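Local coordinates for encapsulated ferritin-like protein (Haliangium ochraceum, PDB 5N5F) that oxidises Fe(2+) to Fe(3+) as a ferritin-like ferroxidase, the cargo of an encapsulin nanocompartment in which the iron is deposited, at residues I29-A34 against E63-T68. Residues are numbered along the deposited sequence; the frame is centred on the assembly and turned at random.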
ATOM      1  N   ILE B  29      -7.188  17.252  -2.730  1.00 30.35           N
ATOM      2  CA  ILE B  29      -5.935  16.514  -2.576  1.00 34.57           C
ATOM      3  C   ILE B  29      -5.543  15.848  -3.891  1.00 31.10           C
ATOM      4  O   ILE B  29      -4.395  15.948  -4.342  1.00 29.98           O
ATOM      5  CB  ILE B  29      -6.060  15.492  -1.432  1.00 31.92           C
ATOM      6  CG1 ILE B  29      -6.000  16.216  -0.082  1.00 38.93           C
ATOM      7  CG2 ILE B  29      -4.964  14.429  -1.515  1.00 37.48           C
ATOM      8  CD1 ILE B  29      -6.449  15.376   1.090  1.00 39.37           C
ATOM      9  N   GLU B  30      -6.490  15.157  -4.527  1.00 32.84           N
ATOM     10  CA  GLU B  30      -6.173  14.459  -5.771  1.00 36.08           C
ATOM     11  C   GLU B  30      -5.738  15.436  -6.854  1.00 34.13           C
ATOM     12  O   GLU B  30      -4.833  15.140  -7.645  1.00 28.97           O
ATOM     13  CB  GLU B  30      -7.380  13.647  -6.237  1.00 40.16           C
ATOM     14  CG  GLU B  30      -7.706  12.467  -5.340  1.00 46.87           C
ATOM     15  CD  GLU B  30      -9.067  11.876  -5.637  1.00 49.83           C
ATOM     16  OE1 GLU B  30      -9.683  12.281  -6.646  1.00 48.50           O
ATOM     17  OE2 GLU B  30      -9.522  11.011  -4.860  1.00 56.65           O
ATOM     18  N   GLU B  31      -6.371  16.610  -6.909  1.00 34.80           N
ATOM     19  CA  GLU B  31      -5.988  17.600  -7.906  1.00 35.47           C
ATOM     20  C   GLU B  31      -4.603  18.165  -7.617  1.00 30.03           C
ATOM     21  O   GLU B  31      -3.804  18.364  -8.538  1.00 30.88           O
ATOM     22  CB  GLU B  31      -7.043  18.705  -7.967  1.00 38.81           C
ATOM     23  CG  GLU B  31      -8.348  18.238  -8.614  1.00 37.96           C
ATOM     24  CD  GLU B  31      -9.570  19.010  -8.150  1.00 42.55           C
ATOM     25  OE1 GLU B  31      -9.470  19.769  -7.162  1.00 39.54           O
ATOM     26  OE2 GLU B  31     -10.642  18.847  -8.776  1.00 47.92           O
ATOM     27  N   LEU B  32      -4.287  18.408  -6.342  1.00 32.75           N
ATOM     28  CA  LEU B  32      -2.951  18.883  -5.999  1.00 29.10           C
ATOM     29  C   LEU B  32      -1.887  17.835  -6.305  1.00 31.00           C
ATOM     30  O   LEU B  32      -0.757  18.184  -6.663  1.00 30.78           O
ATOM     31  CB  LEU B  32      -2.895  19.282  -4.523  1.00 27.81           C
ATOM     32  CG  LEU B  32      -3.737  20.506  -4.140  1.00 28.68           C
ATOM     33  CD1 LEU B  32      -3.742  20.686  -2.640  1.00 26.66           C
ATOM     34  CD2 LEU B  32      -3.218  21.763  -4.824  1.00 25.10           C
ATOM     35  N   GLU B  33      -2.219  16.551  -6.165  1.00 33.93           N
ATOM     36  CA  GLU B  33      -1.261  15.511  -6.525  1.00 33.97           C
ATOM     37  C   GLU B  33      -0.990  15.513  -8.024  1.00 33.73           C
ATOM     38  O   GLU B  33       0.159  15.359  -8.455  1.00 33.62           O
ATOM     39  CB  GLU B  33      -1.774  14.148  -6.057  1.00 37.31           C
ATOM     40  CG  GLU B  33      -1.756  13.996  -4.542  1.00 39.29           C
ATOM     41  CD  GLU B  33      -2.345  12.685  -4.060  1.00 46.07           C
ATOM     42  OE1 GLU B  33      -2.883  11.923  -4.889  1.00 50.77           O
ATOM     43  OE2 GLU B  33      -2.267  12.416  -2.842  1.00 53.94           O
ATOM     44  N   ALA B  34      -2.034  15.703  -8.834  1.00 30.00           N
ATOM     45  CA  ALA B  34      -1.842  15.825 -10.274  1.00 33.15           C
ATOM     46  C   ALA B  34      -0.916  16.987 -10.615  1.00 35.93           C
ATOM     47  O   ALA B  34      -0.100  16.889 -11.541  1.00 32.92           O
ATOM     48  CB  ALA B  34      -3.194  16.001 -10.965  1.00 36.45           C
ATOM     49  N   GLU B  63      -6.719  24.897 -11.704  1.00 34.75           N
ATOM     50  CA  GLU B  63      -8.029  25.538 -11.756  1.00 38.85           C
ATOM     51  C   GLU B  63      -9.079  24.697 -11.044  1.00 34.67           C
ATOM     52  O   GLU B  63      -9.959  25.233 -10.363  1.00 35.66           O
ATOM     53  CB  GLU B  63      -8.435  25.782 -13.212  1.00 38.90           C
ATOM     54  CG  GLU B  63      -9.761  26.512 -13.370  1.00 40.24           C
ATOM     55  CD  GLU B  63     -10.002  26.995 -14.789  1.00 46.75           C
ATOM     56  OE1 GLU B  63      -9.237  26.596 -15.691  1.00 46.93           O
ATOM     57  OE2 GLU B  63     -10.953  27.778 -14.999  1.00 50.56           O
ATOM     58  N   HIS B  64      -9.008  23.375 -11.195  1.00 34.69           N
ATOM     59  CA  HIS B  64      -9.949  22.506 -10.500  1.00 37.30           C
ATOM     60  C   HIS B  64      -9.746  22.581  -8.992  1.00 35.33           C
ATOM     61  O   HIS B  64     -10.718  22.610  -8.230  1.00 32.53           O
ATOM     62  CB  HIS B  64      -9.794  21.070 -10.999  1.00 39.92           C
ATOM     63  CG  HIS B  64     -10.157  20.890 -12.440  1.00 44.12           C
ATOM     64  ND1 HIS B  64     -10.076  19.673 -13.083  1.00 42.24           N
ATOM     65  CD2 HIS B  64     -10.605  21.773 -13.363  1.00 45.11           C
ATOM     66  CE1 HIS B  64     -10.459  19.814 -14.339  1.00 44.71           C
ATOM     67  NE2 HIS B  64     -10.785  21.079 -14.535  1.00 43.26           N
ATOM     68  N   ALA B  65      -8.486  22.624  -8.550  1.00 30.50           N
ATOM     69  CA  ALA B  65      -8.186  22.703  -7.124  1.00 36.22           C
ATOM     70  C   ALA B  65      -8.751  23.976  -6.508  1.00 33.38           C
ATOM     71  O   ALA B  65      -9.329  23.943  -5.415  1.00 35.62           O
ATOM     72  CB  ALA B  65      -6.674  22.638  -6.911  1.00 27.87           C
ATOM     73  N   MET B  66      -8.590  25.111  -7.191  1.00 33.40           N
ATOM     74  CA  MET B  66      -9.049  26.380  -6.639  1.00 33.97           C
ATOM     75  C   MET B  66     -10.565  26.513  -6.716  1.00 34.20           C
ATOM     76  O   MET B  66     -11.165  27.203  -5.883  1.00 36.95           O
ATOM     77  CB  MET B  66      -8.364  27.539  -7.361  1.00 34.29           C
ATOM     78  CG  MET B  66      -6.841  27.531  -7.223  1.00 35.70           C
ATOM     79  SD  MET B  66      -6.255  27.592  -5.509  1.00 38.26           S
ATOM     80  CE  MET B  66      -6.024  25.854  -5.132  1.00 42.26           C
ATOM     81  N   MET B  67     -11.201  25.865  -7.694  1.00 34.70           N
ATOM     82  CA  MET B  67     -12.657  25.769  -7.690  1.00 34.14           C
ATOM     83  C   MET B  67     -13.138  25.001  -6.468  1.00 36.70           C
ATOM     84  O   MET B  67     -14.046  25.445  -5.754  1.00 32.33           O
ATOM     85  CB  MET B  67     -13.150  25.088  -8.967  1.00 34.32           C
ATOM     86  CG  MET B  67     -13.019  25.929 -10.225  1.00 38.08           C
ATOM     87  SD  MET B  67     -13.248  24.975 -11.746  1.00 44.02           S
ATOM     88  CE  MET B  67     -14.925  24.398 -11.533  1.00 47.12           C
ATOM     89  N   THR B  68     -12.530  23.840  -6.210  1.00 30.18           N
ATOM     90  CA  THR B  68     -12.899  23.046  -5.045  1.00 30.81           C
ATOM     91  C   THR B  68     -12.620  23.804  -3.752  1.00 31.65           C
ATOM     92  O   THR B  68     -13.422  23.763  -2.812  1.00 29.92           O
ATOM     93  CB  THR B  68     -12.139  21.719  -5.055  1.00 34.49           C
ATOM     94  OG1 THR B  68     -12.361  21.035  -6.301  1.00 31.90           O
ATOM     95  CG2 THR B  68     -12.594  20.837  -3.906  1.00 29.64           C
TER
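H64 meets the carboxylate of E31 through its CB, which lies 3.3 Å from E31 OE2, while its ring is directed away from 29-34. The carboxylate and ring planes are turned 57° apart, and E31 OE2 stands 4.4 Å from H64 ND1, too far for a direct bond; H64 NE2 instead hydrogen-bonds to E60 of a neighbouring subunit. By similarity, E31 and H64, with nearby E61, are iron ligands; E31 also packs on Y38 and H64 on E61 of that subunit, consistent with a ferroxidase centre assembled at a subunit interface, as in the EncFtn family. At A65 the backbones come closest, A65 CA lying 5.6 Å from E31 CA. E31 OE1 reaches within 3.2 Å of A65 CA. On the apolar side, L32 CD2 lies 4.1 Å from A65 CB. Such close packing joins the two long helices, 16-44 and 48-75, of the EncFtn antiparallel hairpin; the axes of 29-34 and 63-68 approach to 8.7 Å, their directions 156° apart. T68 ends the contact. Its chi1 of -55° sets OG1 beside the backbone N and back toward H64 O one turn earlier, with T68 OG1 3.0 Å from H64 O. As T68 OG1 is also 3.3 Å from E31 OE1, its single proton may serve either the carboxylate or the helix backbone.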